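Side-chain contacts in glycoside hydrolase family 5 (PDB 6LA0), which hydrolyses glycosides as a rutinosidase of glycoside hydrolase family 5 and may also release glucose from beta-1,3-glucans: residues A[154-159]-A[208-213]; A[187-192]-A[216-221]; A[268-271]-A[277-280]. All blocks are in the same frame, centred on the assembly; numbering follows the deposited sequence.

Overall arrangement
The three contacts illustrate how the chemistry of a TIM-barrel enzyme shifts from core to surface. Interaction 2 is fully buried: proline, methionine and isoleucine meet a tyrosine beside the fourth barrel strand, with one hydrogen bond to a backbone carbonyl. Interaction 1 lies further out, its centre about 11 Å from that of interaction 2, and touches it through Trp154 and Tyr155; both use helix 209-229, but in interaction 1 an arginine lies over a tyrosine near the start of the helix. Interaction 3, with its centre about 29 Å from that of interaction 2, joins a glycosylated loop to helix 275-285 through an arginine that bonds a backbone carbonyl and a water, beside a second arginine.

Interaction 1 (A[154-159]-A[208-213]); sequences WYYNET and SDRGAT. With NAG (2-acetamido-2-deoxy-beta-D-glucopyranose), chain D.
Arg210 lays its guanidinium over one face of the Tyr156 ring, a stacked cation-pi pair with CZ 4.0 Å from the ring centroid and the two planes 27° apart. The arginine leaves the helix with CG anti to its own N (chi1 -178°) and stays extended as far as NE, which carries the flat end out above the phenol. NH1 sits nearest the hydroxyl side of the ring, 3.5 Å from Tyr156 CE2, while the aliphatic part of the chain passes the phenol oxygen, with Arg210 CG 3.2 Å from Tyr156 OH. The opposite face is also covered, toward its rim, by CB of Tyr155.

Tyr155 meets the helix differently: an edge of its ring, at CE2, comes 4.0 Å from Gly211 O, while Trp154 CE3 rests over the middle of one ring face and the hydroxyl bonds to Thr140 O. The two tyrosines are the central residues of a type II turn from Trp154 to Asn157. On the other segment, Ser208 is the N-cap, its OG accepting from Gly211 N at 3.0 Å in a nearly straight bond.

Asn157, N-cap of helix 158-176, carries an N-linked GlcNAc. The contact therefore packs the turn leading into that helix against the first turn of helix 209-229, with Val215 of the latter also touching Trp154 and Tyr155.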
ATOM      1  N   TRP A 154      15.050   4.583 -11.212  1.00 21.77           N
ATOM      2  CA  TRP A 154      14.387   5.833 -10.845  1.00 21.48           C
ATOM      3  C   TRP A 154      15.368   6.833 -10.240  1.00 20.89           C
ATOM      4  O   TRP A 154      15.260   8.044 -10.487  1.00 18.10           O
ATOM      5  CB  TRP A 154      13.251   5.528  -9.864  1.00 21.14           C
ATOM      6  CG  TRP A 154      12.477   6.721  -9.370  1.00 21.38           C
ATOM      7  CD1 TRP A 154      11.515   7.400 -10.044  1.00 21.20           C
ATOM      8  CD2 TRP A 154      12.590   7.349  -8.085  1.00 19.79           C
ATOM      9  NE1 TRP A 154      11.015   8.411  -9.269  1.00 17.15           N
ATOM     10  CE2 TRP A 154      11.664   8.406  -8.060  1.00 16.64           C
ATOM     11  CE3 TRP A 154      13.378   7.109  -6.949  1.00 19.67           C
ATOM     12  CZ2 TRP A 154      11.507   9.232  -6.948  1.00 19.72           C
ATOM     13  CZ3 TRP A 154      13.223   7.930  -5.843  1.00 18.27           C
ATOM     14  CH2 TRP A 154      12.289   8.969  -5.844  1.00 17.38           C
ATOM     15  N   TYR A 155      16.340   6.344  -9.467  1.00 24.83           N
ATOM     16  CA  TYR A 155      17.224   7.217  -8.700  1.00 23.84           C
ATOM     17  C   TYR A 155      18.108   8.063  -9.616  1.00 23.15           C
ATOM     18  O   TYR A 155      18.693   7.555 -10.578  1.00 21.67           O
ATOM     19  CB  TYR A 155      18.079   6.374  -7.742  1.00 24.12           C
ATOM     20  CG  TYR A 155      17.249   5.727  -6.658  1.00 23.13           C
ATOM     21  CD1 TYR A 155      16.700   4.459  -6.842  1.00 23.44           C
ATOM     22  CD2 TYR A 155      16.964   6.399  -5.473  1.00 22.75           C
ATOM     23  CE1 TYR A 155      15.916   3.871  -5.872  1.00 22.77           C
ATOM     24  CE2 TYR A 155      16.173   5.812  -4.484  1.00 18.54           C
ATOM     25  CZ  TYR A 155      15.653   4.540  -4.697  1.00 22.07           C
ATOM     26  OH  TYR A 155      14.856   3.927  -3.743  1.00 21.09           O
ATOM     27  N   TYR A 156      18.193   9.368  -9.306  1.00 22.57           N
ATOM     28  CA  TYR A 156      19.126  10.312  -9.918  1.00 20.97           C
ATOM     29  C   TYR A 156      18.821  10.559 -11.395  1.00 22.35           C
ATOM     30  O   TYR A 156      19.645  11.116 -12.121  1.00 22.06           O
ATOM     31  CB  TYR A 156      20.577   9.838  -9.734  1.00 21.15           C
ATOM     32  CG  TYR A 156      20.835   9.145  -8.397  1.00 23.31           C
ATOM     33  CD1 TYR A 156      20.652   9.819  -7.193  1.00 27.76           C
ATOM     34  CD2 TYR A 156      21.242   7.818  -8.343  1.00 24.47           C
ATOM     35  CE1 TYR A 156      20.879   9.192  -5.976  1.00 27.23           C
ATOM     36  CE2 TYR A 156      21.468   7.178  -7.136  1.00 26.16           C
ATOM     37  CZ  TYR A 156      21.290   7.867  -5.958  1.00 27.29           C
ATOM     38  OH  TYR A 156      21.517   7.216  -4.762  1.00 30.68           O
ATOM     39  N   ASN A 157      17.635  10.165 -11.847  1.00 24.05           N
ATOM     40  CA  ASN A 157      17.272  10.104 -13.266  1.00 21.10           C
ATOM     41  C   ASN A 157      16.286  11.233 -13.526  1.00 19.26           C
ATOM     42  O   ASN A 157      15.121  11.156 -13.122  1.00 20.86           O
ATOM     43  CB  ASN A 157      16.684   8.722 -13.565  1.00 22.55           C
ATOM     44  CG  ASN A 157      16.242   8.533 -15.007  1.00 25.51           C
ATOM     45  OD1 ASN A 157      15.955   9.482 -15.740  1.00 23.29           O
ATOM     46  ND2 ASN A 157      16.167   7.269 -15.413  1.00 27.08           N
ATOM     47  N   GLU A 158      16.756  12.292 -14.191  1.00 21.08           N
ATOM     48  CA  GLU A 158      15.918  13.472 -14.385  1.00 21.82           C
ATOM     49  C   GLU A 158      14.720  13.159 -15.276  1.00 23.44           C
ATOM     50  O   GLU A 158      13.621  13.692 -15.066  1.00 23.46           O
ATOM     51  CB  GLU A 158      16.739  14.615 -14.990  1.00 27.03           C
ATOM     52  CG  GLU A 158      17.867  15.162 -14.099  1.00 27.36           C
ATOM     53  CD  GLU A 158      17.359  16.007 -12.941  1.00 29.00           C
ATOM     54  OE1 GLU A 158      16.175  16.419 -12.969  1.00 30.21           O
ATOM     55  OE2 GLU A 158      18.141  16.254 -11.994  1.00 26.74           O
ATOM     56  N   THR A 159      14.911  12.318 -16.290  1.00 21.82           N
ATOM     57  CA  THR A 159      13.783  11.949 -17.144  1.00 19.95           C
ATOM     58  C   THR A 159      12.711  11.223 -16.343  1.00 21.61           C
ATOM     59  O   THR A 159      11.524  11.571 -16.411  1.00 20.50           O
ATOM     60  CB  THR A 159      14.257  11.085 -18.318  1.00 24.57           C
ATOM     61  OG1 THR A 159      15.052  11.883 -19.210  1.00 30.14           O
ATOM     62  CG2 THR A 159      13.064  10.532 -19.077  1.00 24.39           C
ATOM     63  N   SER A 208      20.186   3.994   1.449  1.00 25.01           N
ATOM     64  CA  SER A 208      21.381   4.769   1.751  1.00 29.17           C
ATOM     65  C   SER A 208      21.039   6.249   1.910  1.00 28.63           C
ATOM     66  O   SER A 208      19.977   6.714   1.491  1.00 23.09           O
ATOM     67  CB  SER A 208      22.419   4.603   0.641  1.00 20.92           C
ATOM     68  OG  SER A 208      22.043   5.340  -0.520  1.00 28.18           O
ATOM     69  N   ASP A 209      21.963   6.998   2.530  1.00 25.41           N
ATOM     70  CA  ASP A 209      21.757   8.442   2.629  1.00 27.39           C
ATOM     71  C   ASP A 209      21.785   9.106   1.257  1.00 25.06           C
ATOM     72  O   ASP A 209      21.062  10.080   1.026  1.00 21.92           O
ATOM     73  CB  ASP A 209      22.804   9.078   3.540  1.00 31.25           C
ATOM     74  CG  ASP A 209      22.723   8.567   4.955  1.00 35.33           C
ATOM     75  OD1 ASP A 209      21.601   8.504   5.521  1.00 29.44           O
ATOM     76  OD2 ASP A 209      23.788   8.216   5.497  1.00 44.04           O
ATOM     77  N   ARG A 210      22.607   8.599   0.343  1.00 24.78           N
ATOM     78  CA  ARG A 210      22.611   9.117  -1.020  1.00 26.98           C
ATOM     79  C   ARG A 210      21.245   8.948  -1.681  1.00 26.67           C
ATOM     80  O   ARG A 210      20.711   9.887  -2.283  1.00 25.56           O
ATOM     81  CB  ARG A 210      23.689   8.405  -1.834  1.00 32.43           C
ATOM     82  CG  ARG A 210      23.791   8.909  -3.244  1.00 34.23           C
ATOM     83  CD  ARG A 210      25.132   8.576  -3.860  1.00 34.42           C
ATOM     84  NE  ARG A 210      25.175   9.041  -5.242  1.00 38.16           N
ATOM     85  CZ  ARG A 210      24.995   8.256  -6.299  1.00 35.49           C
ATOM     86  NH1 ARG A 210      24.767   6.950  -6.132  1.00 35.28           N
ATOM     87  NH2 ARG A 210      25.049   8.776  -7.520  1.00 38.49           N
ATOM     88  N   GLY A 211      20.671   7.743  -1.583  1.00 26.00           N
ATOM     89  CA  GLY A 211      19.340   7.511  -2.121  1.00 23.60           C
ATOM     90  C   GLY A 211      18.266   8.313  -1.411  1.00 22.96           C
ATOM     91  O   GLY A 211      17.276   8.708  -2.026  1.00 22.59           O
ATOM     92  N   ALA A 212      18.457   8.587  -0.118  1.00 23.93           N
ATOM     93  CA  ALA A 212      17.480   9.374   0.631  1.00 21.19           C
ATOM     94  C   ALA A 212      17.433  10.831   0.173  1.00 20.54           C
ATOM     95  O   ALA A 212      16.385  11.475   0.282  1.00 18.86           O
ATOM     96  CB  ALA A 212      17.783   9.300   2.131  1.00 24.72           C
ATOM     97  N   THR A 213      18.537  11.383  -0.329  1.00 20.30           N
ATOM     98  CA  THR A 213      18.475  12.763  -0.810  1.00 23.09           C
ATOM     99  C   THR A 213      17.587  12.861  -2.047  1.00 22.11           C
ATOM    100  O   THR A 213      16.818  13.821  -2.199  1.00 20.26           O
ATOM    101  CB  THR A 213      19.878  13.293  -1.101  1.00 24.67           C
ATOM    102  OG1 THR A 213      20.463  12.555  -2.181  1.00 31.70           O
ATOM    103  CG2 THR A 213      20.760  13.147   0.132  1.00 21.33           C
TER
HETATM  104  C1  NAG D 402      15.729   6.883 -16.724  1.00 26.71           C
HETATM  105  C2  NAG D 402      16.313   5.506 -17.096  1.00 31.45           C
HETATM  106  C3  NAG D 402      15.643   4.945 -18.358  1.00 34.47           C
HETATM  107  C4  NAG D 402      14.126   4.999 -18.237  1.00 33.27           C
HETATM  108  C5  NAG D 402      13.701   6.423 -17.919  1.00 31.02           C
HETATM  109  C6  NAG D 402      12.207   6.578 -17.767  1.00 25.25           C
HETATM  110  C7  NAG D 402      18.635   4.955 -16.517  1.00 38.87           C
HETATM  111  C8  NAG D 402      20.078   5.165 -16.864  1.00 41.08           C
HETATM  112  N2  NAG D 402      17.751   5.598 -17.285  1.00 34.13           N
HETATM  113  O3  NAG D 402      16.064   3.600 -18.560  1.00 36.63           O
HETATM  114  O4  NAG D 402      13.513   4.584 -19.454  1.00 37.35           O
HETATM  115  O5  NAG D 402      14.295   6.807 -16.673  1.00 25.93           O
HETATM  116  O6  NAG D 402      11.640   5.398 -17.217  1.00 30.67           O
HETATM  117  O7  NAG D 402      18.283   4.236 -15.583  1.00 37.72           O

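Interaction 2 (A[187-192]-A[216-221]); sequences EPMNEP and LKYIRA
Polar contact between Pro188 and Tyr218 rests on one hydrogen bond: the tyrosine OH donates to Pro188 O over 2.8 Å. The donor reaches the carbonyl at a C=O...O angle of 133° and lies tilted 28° out of the carbonyl plane. Both residues are buried, so the bond gives a partner to a backbone oxygen and a phenol that are largely shielded from solvent. Tyr218 spans the gap because its ring is thrown out from the helix with CG anti to the backbone N (chi1 179°), carrying the hydroxyl across to the loop.

The sulfur contact belongs to the same ring. Met189 SD lies at the ring edge, close to its plane and 3.6 Å from Tyr218 CD2, a Met-aromatic contact made without covering a face. The methionine and tyrosine side chains run past each other in opposite directions, and the bend at chi3 leaves Met189 CE beside that CD2 as well.

Apolar packing completes the interface. Pro188 CB approaches the phenol end of the ring, 4.0 Å from Tyr218 CE2, and Pro188 CG meets the terminal CD1 of Ile219 at 3.7 Å.

Just beyond, Asn190, Glu191 and Pro192 form the Asn-Glu-Pro sequence that in family 5 follows the fourth barrel strand. The contact thus seats helix 209-229 on the loop leaving strand 184-187; Ile168 of helix 158-176 touches both Pro188 and Tyr218, and Val235 of strand 235-237 meets Pro188 and Ile219.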
ATOM      1  N   GLU A 187      -0.729   9.325  -1.989  1.00 16.62           N
ATOM      2  CA  GLU A 187       0.520   8.677  -1.588  1.00 19.39           C
ATOM      3  C   GLU A 187       1.415   8.487  -2.811  1.00 16.10           C
ATOM      4  O   GLU A 187       1.206   7.545  -3.598  1.00 15.02           O
ATOM      5  CB  GLU A 187       0.239   7.329  -0.897  1.00 17.34           C
ATOM      6  CG  GLU A 187       1.501   6.586  -0.414  1.00 16.59           C
ATOM      7  CD  GLU A 187       1.209   5.484   0.604  1.00 19.58           C
ATOM      8  OE1 GLU A 187       0.163   4.812   0.481  1.00 16.71           O
ATOM      9  OE2 GLU A 187       2.030   5.290   1.531  1.00 16.23           O
ATOM     10  N   PRO A 188       2.425   9.335  -3.009  1.00 18.47           N
ATOM     11  CA  PRO A 188       3.138   9.403  -4.296  1.00 14.84           C
ATOM     12  C   PRO A 188       4.258   8.391  -4.495  1.00 18.66           C
ATOM     13  O   PRO A 188       4.892   8.420  -5.551  1.00 18.56           O
ATOM     14  CB  PRO A 188       3.692  10.834  -4.273  1.00 12.71           C
ATOM     15  CG  PRO A 188       3.988  11.069  -2.795  1.00 16.52           C
ATOM     16  CD  PRO A 188       2.860  10.389  -2.068  1.00 16.29           C
ATOM     17  N   MET A 189       4.515   7.488  -3.542  1.00 14.27           N
ATOM     18  CA  MET A 189       5.478   6.407  -3.756  1.00 13.14           C
ATOM     19  C   MET A 189       5.262   5.350  -2.680  1.00 18.16           C
ATOM     20  O   MET A 189       4.490   5.545  -1.742  1.00 17.98           O
ATOM     21  CB  MET A 189       6.922   6.924  -3.731  1.00 15.79           C
ATOM     22  CG  MET A 189       7.427   7.256  -2.332  1.00 21.44           C
ATOM     23  SD  MET A 189       8.767   8.461  -2.278  1.00 18.86           S
ATOM     24  CE  MET A 189      10.019   7.703  -3.303  1.00 16.66           C
ATOM     25  N   ASN A 190       5.979   4.235  -2.817  1.00 16.71           N
ATOM     26  CA  ASN A 190       5.841   3.102  -1.908  1.00 15.27           C
ATOM     27  C   ASN A 190       7.166   2.359  -1.826  1.00 17.05           C
ATOM     28  O   ASN A 190       7.729   1.986  -2.859  1.00 17.34           O
ATOM     29  CB  ASN A 190       4.735   2.147  -2.374  1.00 17.86           C
ATOM     30  CG  ASN A 190       4.623   0.918  -1.498  1.00 17.56           C
ATOM     31  OD1 ASN A 190       4.065   0.972  -0.399  1.00 16.13           O
ATOM     32  ND2 ASN A 190       5.175  -0.194  -1.965  1.00 19.85           N
ATOM     33  N   GLU A 191       7.651   2.166  -0.594  1.00 14.85           N
ATOM     34  CA  GLU A 191       8.849   1.398  -0.252  1.00 18.22           C
ATOM     35  C   GLU A 191      10.060   1.620  -1.171  1.00 17.21           C
ATOM     36  O   GLU A 191      10.594   0.661  -1.738  1.00 17.71           O
ATOM     37  CB  GLU A 191       8.513  -0.087  -0.140  1.00 20.31           C
ATOM     38  CG  GLU A 191       7.504  -0.376   0.965  1.00 16.86           C
ATOM     39  CD  GLU A 191       7.207  -1.865   1.152  1.00 23.83           C
ATOM     40  OE1 GLU A 191       7.721  -2.678   0.346  1.00 23.50           O
ATOM     41  OE2 GLU A 191       6.467  -2.222   2.109  1.00 17.73           O
ATOM     42  N   PRO A 192      10.561   2.855  -1.273  1.00 16.35           N
ATOM     43  CA  PRO A 192      11.801   3.073  -2.034  1.00 15.36           C
ATOM     44  C   PRO A 192      13.010   2.534  -1.278  1.00 22.22           C
ATOM     45  O   PRO A 192      13.243   2.891  -0.120  1.00 22.95           O
ATOM     46  CB  PRO A 192      11.864   4.599  -2.181  1.00 22.02           C
ATOM     47  CG  PRO A 192      11.147   5.105  -0.952  1.00 18.97           C
ATOM     48  CD  PRO A 192      10.002   4.125  -0.768  1.00 18.18           C
ATOM     49  N   LEU A 216      13.960  12.605  -0.808  1.00 18.00           N
ATOM     50  CA  LEU A 216      13.559  13.897  -0.252  1.00 16.45           C
ATOM     51  C   LEU A 216      13.284  14.918  -1.348  1.00 15.51           C
ATOM     52  O   LEU A 216      12.291  15.648  -1.285  1.00 17.02           O
ATOM     53  CB  LEU A 216      14.639  14.426   0.693  1.00 18.07           C
ATOM     54  CG  LEU A 216      14.258  15.668   1.507  1.00 23.84           C
ATOM     55  CD1 LEU A 216      13.258  15.308   2.599  1.00 20.87           C
ATOM     56  CD2 LEU A 216      15.494  16.339   2.100  1.00 22.68           C
ATOM     57  N   LYS A 217      14.164  15.010  -2.341  1.00 16.47           N
ATOM     58  CA  LYS A 217      13.878  15.891  -3.479  1.00 18.90           C
ATOM     59  C   LYS A 217      12.486  15.614  -4.045  1.00 17.99           C
ATOM     60  O   LYS A 217      11.684  16.540  -4.238  1.00 17.23           O
ATOM     61  CB  LYS A 217      14.950  15.728  -4.557  1.00 17.18           C
ATOM     62  CG  LYS A 217      14.651  16.459  -5.866  1.00 19.17           C
ATOM     63  CD  LYS A 217      15.745  16.161  -6.888  1.00 20.32           C
ATOM     64  CE  LYS A 217      15.310  16.511  -8.310  1.00 25.58           C
ATOM     65  NZ  LYS A 217      15.437  17.977  -8.565  1.00 24.79           N
ATOM     66  N   TYR A 218      12.162  14.329  -4.263  1.00 18.91           N
ATOM     67  CA  TYR A 218      10.856  13.955  -4.810  1.00 14.79           C
ATOM     68  C   TYR A 218       9.715  14.355  -3.885  1.00 15.13           C
ATOM     69  O   TYR A 218       8.731  14.956  -4.324  1.00 15.46           O
ATOM     70  CB  TYR A 218      10.807  12.447  -5.067  1.00 19.48           C
ATOM     71  CG  TYR A 218       9.471  11.934  -5.609  1.00 17.05           C
ATOM     72  CD1 TYR A 218       8.974  12.394  -6.829  1.00 15.71           C
ATOM     73  CD2 TYR A 218       8.734  10.975  -4.919  1.00 18.27           C
ATOM     74  CE1 TYR A 218       7.760  11.928  -7.345  1.00 16.12           C
ATOM     75  CE2 TYR A 218       7.521  10.484  -5.433  1.00 14.62           C
ATOM     76  CZ  TYR A 218       7.047  10.970  -6.651  1.00 16.50           C
ATOM     77  OH  TYR A 218       5.856  10.511  -7.152  1.00 13.64           O
ATOM     78  N   ILE A 219       9.808  13.999  -2.595  1.00 19.13           N
ATOM     79  CA  ILE A 219       8.644  14.206  -1.738  1.00 15.58           C
ATOM     80  C   ILE A 219       8.399  15.693  -1.523  1.00 15.44           C
ATOM     81  O   ILE A 219       7.252  16.120  -1.383  1.00 15.84           O
ATOM     82  CB  ILE A 219       8.771  13.430  -0.406  1.00 17.16           C
ATOM     83  CG1 ILE A 219       7.420  13.367   0.318  1.00 20.07           C
ATOM     84  CG2 ILE A 219       9.797  14.045   0.528  1.00 19.52           C
ATOM     85  CD1 ILE A 219       6.341  12.583  -0.408  1.00 20.97           C
ATOM     86  N   ARG A 220       9.454  16.511  -1.502  1.00 16.66           N
ATOM     87  CA  ARG A 220       9.230  17.948  -1.370  1.00 19.42           C
ATOM     88  C   ARG A 220       8.625  18.509  -2.654  1.00 20.64           C
ATOM     89  O   ARG A 220       7.732  19.367  -2.616  1.00 21.22           O
ATOM     90  CB  ARG A 220      10.541  18.656  -1.009  1.00 19.86           C
ATOM     91  CG  ARG A 220      11.047  18.366   0.421  1.00 20.97           C
ATOM     92  CD  ARG A 220      11.951  19.477   0.969  1.00 21.40           C
ATOM     93  NE  ARG A 220      11.196  20.696   1.270  1.00 24.12           N
ATOM     94  CZ  ARG A 220      11.745  21.900   1.447  1.00 20.70           C
ATOM     95  NH1 ARG A 220      10.975  22.956   1.705  1.00 19.78           N
ATOM     96  NH2 ARG A 220      13.056  22.057   1.347  1.00 16.82           N
ATOM     97  N   ALA A 221       9.077  18.016  -3.800  1.00 16.61           N
ATOM     98  CA  ALA A 221       8.491  18.461  -5.060  1.00 18.31           C
ATOM     99  C   ALA A 221       7.002  18.132  -5.114  1.00 20.70           C
ATOM    100  O   ALA A 221       6.200  18.942  -5.593  1.00 19.48           O
ATOM    101  CB  ALA A 221       9.236  17.824  -6.224  1.00 17.46           C
TER

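Interaction 3 (A[268-271]-A[277-280]); sequences RNVT and ARLY. With NAG (2-acetamido-2-deoxy-beta-D-glucopyranose), chain G.
Arg278 reaches back from helix 275-285 to the loop that precedes it, within a beta-alpha connection of the TIM barrel, between strand 257-265 and helix 275-285, in which Asn269 is the centre of an inverse gamma turn. Its CB points toward the loop. The next carbon, CG, is met obliquely by the guanidinium of Arg268, whose NH2 comes to 3.5 Å from it, with CD a little further from the same nitrogen. Bends at chi2 and chi3 then fold the chain so that its flat end lies over Val270: CB of the valine sits on one face of the guanidinium, 4.0 Å from Arg278 CZ.

At the tip the two terminal nitrogens part company. NH2 donates to Asn269 O at 3.3 Å, a rather long bond with the acceptor tilted 22° out of the guanidinium plane. NH1 instead donates to a water lying in that plane, 2.8 Å from Arg278 NH1, and the same water lies beside the Arg268 guanidinium.

The two arginines come near each other, with Arg268 NH2 4.6 Å from Arg278 NH1 and their planes 54° apart. Arg268 forms a salt bridge with Asp282, one helical turn beyond Arg278, which would offset the like charges. Tyr265 of strand 257-265 touches both Val270 and Arg278. On the outer side of the loop, Asn269 ND2 is joined covalently to C1 of a GlcNAc.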
ATOM      1  N   ARG A 268      10.622 -12.466  10.838  1.00 23.06           N
ATOM      2  CA  ARG A 268      11.172 -12.181  12.155  1.00 26.03           C
ATOM      3  C   ARG A 268      10.938 -13.339  13.117  1.00 27.24           C
ATOM      4  O   ARG A 268       9.901 -14.015  13.058  1.00 24.24           O
ATOM      5  CB  ARG A 268      10.568 -10.899  12.720  1.00 28.15           C
ATOM      6  CG  ARG A 268      11.196  -9.658  12.109  1.00 29.13           C
ATOM      7  CD  ARG A 268      10.250  -8.477  12.165  1.00 28.76           C
ATOM      8  NE  ARG A 268      10.105  -7.969  13.521  1.00 34.54           N
ATOM      9  CZ  ARG A 268       9.212  -7.054  13.879  1.00 28.62           C
ATOM     10  NH1 ARG A 268       8.374  -6.533  12.979  1.00 25.09           N
ATOM     11  NH2 ARG A 268       9.163  -6.661  15.137  1.00 27.31           N
ATOM     12  N   ASN A 269      11.900 -13.550  14.019  1.00 32.42           N
ATOM     13  CA  ASN A 269      11.839 -14.644  14.985  1.00 24.77           C
ATOM     14  C   ASN A 269      10.786 -14.366  16.050  1.00 28.23           C
ATOM     15  O   ASN A 269      11.091 -13.851  17.130  1.00 27.20           O
ATOM     16  CB  ASN A 269      13.209 -14.875  15.629  1.00 32.63           C
ATOM     17  CG  ASN A 269      13.281 -16.183  16.414  1.00 37.04           C
ATOM     18  OD1 ASN A 269      12.254 -16.788  16.739  1.00 34.54           O
ATOM     19  ND2 ASN A 269      14.501 -16.624  16.725  1.00 40.26           N
ATOM     20  N   VAL A 270       9.552 -14.756  15.751  1.00 22.55           N
ATOM     21  CA  VAL A 270       8.390 -14.522  16.596  1.00 23.79           C
ATOM     22  C   VAL A 270       7.386 -15.619  16.265  1.00 21.92           C
ATOM     23  O   VAL A 270       7.427 -16.203  15.178  1.00 22.21           O
ATOM     24  CB  VAL A 270       7.825 -13.089  16.371  1.00 26.80           C
ATOM     25  CG1 VAL A 270       7.371 -12.891  14.923  1.00 24.79           C
ATOM     26  CG2 VAL A 270       6.706 -12.752  17.355  1.00 23.64           C
ATOM     27  N   THR A 271       6.506 -15.928  17.215  1.00 20.59           N
ATOM     28  CA  THR A 271       5.497 -16.968  17.061  1.00 20.97           C
ATOM     29  C   THR A 271       4.114 -16.356  17.207  1.00 20.90           C
ATOM     30  O   THR A 271       3.958 -15.234  17.700  1.00 20.92           O
ATOM     31  CB  THR A 271       5.660 -18.089  18.101  1.00 24.73           C
ATOM     32  OG1 THR A 271       5.475 -17.552  19.416  1.00 22.56           O
ATOM     33  CG2 THR A 271       7.041 -18.712  18.010  1.00 24.09           C
ATOM     34  N   ALA A 277       2.811  -9.094  22.041  1.00 23.34           N
ATOM     35  CA  ALA A 277       3.868  -8.275  22.635  1.00 23.96           C
ATOM     36  C   ALA A 277       4.642  -7.521  21.558  1.00 25.34           C
ATOM     37  O   ALA A 277       4.945  -6.333  21.715  1.00 18.15           O
ATOM     38  CB  ALA A 277       4.809  -9.151  23.471  1.00 22.87           C
ATOM     39  N   ARG A 278       4.945  -8.189  20.441  1.00 19.11           N
ATOM     40  CA  ARG A 278       5.698  -7.532  19.373  1.00 22.71           C
ATOM     41  C   ARG A 278       4.866  -6.463  18.680  1.00 18.50           C
ATOM     42  O   ARG A 278       5.391  -5.399  18.322  1.00 19.64           O
ATOM     43  CB  ARG A 278       6.182  -8.555  18.347  1.00 25.95           C
ATOM     44  CG  ARG A 278       7.578  -8.251  17.813  1.00 28.65           C
ATOM     45  CD  ARG A 278       8.614  -8.329  18.939  1.00 29.19           C
ATOM     46  NE  ARG A 278       8.858  -9.700  19.383  1.00 29.86           N
ATOM     47  CZ  ARG A 278       9.737 -10.532  18.826  1.00 32.90           C
ATOM     48  NH1 ARG A 278      10.459 -10.143  17.779  1.00 36.44           N
ATOM     49  NH2 ARG A 278       9.892 -11.761  19.315  1.00 33.29           N
ATOM     50  N   LEU A 279       3.579  -6.741  18.451  1.00 18.15           N
ATOM     51  CA  LEU A 279       2.697  -5.749  17.842  1.00 19.80           C
ATOM     52  C   LEU A 279       2.654  -4.471  18.667  1.00 22.20           C
ATOM     53  O   LEU A 279       2.693  -3.360  18.114  1.00 16.60           O
ATOM     54  CB  LEU A 279       1.284  -6.316  17.681  1.00 16.73           C
ATOM     55  CG  LEU A 279       1.076  -7.430  16.646  1.00 19.85           C
ATOM     56  CD1 LEU A 279      -0.202  -8.258  16.931  1.00 21.92           C
ATOM     57  CD2 LEU A 279       1.045  -6.848  15.231  1.00 18.27           C
ATOM     58  N   TYR A 280       2.579  -4.607  19.999  1.00 18.40           N
ATOM     59  CA  TYR A 280       2.469  -3.424  20.840  1.00 20.82           C
ATOM     60  C   TYR A 280       3.799  -2.686  20.915  1.00 20.55           C
ATOM     61  O   TYR A 280       3.831  -1.451  20.871  1.00 20.16           O
ATOM     62  CB  TYR A 280       1.978  -3.810  22.233  1.00 20.03           C
ATOM     63  CG  TYR A 280       0.482  -4.033  22.321  1.00 19.46           C
ATOM     64  CD1 TYR A 280      -0.388  -2.979  22.563  1.00 21.48           C
ATOM     65  CD2 TYR A 280      -0.058  -5.299  22.175  1.00 18.32           C
ATOM     66  CE1 TYR A 280      -1.764  -3.183  22.649  1.00 22.75           C
ATOM     67  CE2 TYR A 280      -1.430  -5.514  22.258  1.00 19.05           C
ATOM     68  CZ  TYR A 280      -2.276  -4.451  22.487  1.00 17.57           C
ATOM     69  OH  TYR A 280      -3.638  -4.671  22.582  1.00 22.09           O
TER
HETATM   70  C1  NAG G 405      14.680 -17.838  17.490  1.00 44.82           C
HETATM   71  C2  NAG G 405      16.064 -18.478  17.319  1.00 42.25           C
HETATM   72  C3  NAG G 405      16.189 -19.713  18.212  1.00 43.54           C
HETATM   73  C4  NAG G 405      15.855 -19.366  19.656  1.00 42.67           C
HETATM   74  C5  NAG G 405      14.484 -18.703  19.737  1.00 44.89           C
HETATM   75  C6  NAG G 405      14.148 -18.218  21.126  1.00 44.96           C
HETATM   76  C7  NAG G 405      17.504 -18.658  15.341  1.00 42.74           C
HETATM   77  C8  NAG G 405      17.594 -19.075  13.902  1.00 45.42           C
HETATM   78  N2  NAG G 405      16.315 -18.826  15.929  1.00 42.15           N
HETATM   79  O3  NAG G 405      17.512 -20.234  18.125  1.00 41.93           O
HETATM   80  O4  NAG G 405      15.850 -20.537  20.467  1.00 46.72           O
HETATM   81  O5  NAG G 405      14.448 -17.552  18.883  1.00 43.09           O
HETATM   82  O6  NAG G 405      13.591 -16.911  21.087  1.00 51.47           O
HETATM   83  O7  NAG G 405      18.464 -18.191  15.941  1.00 43.37           O
HETATM   84  O   HOH W   1      10.961  -7.883  16.249  1.00 36.94           O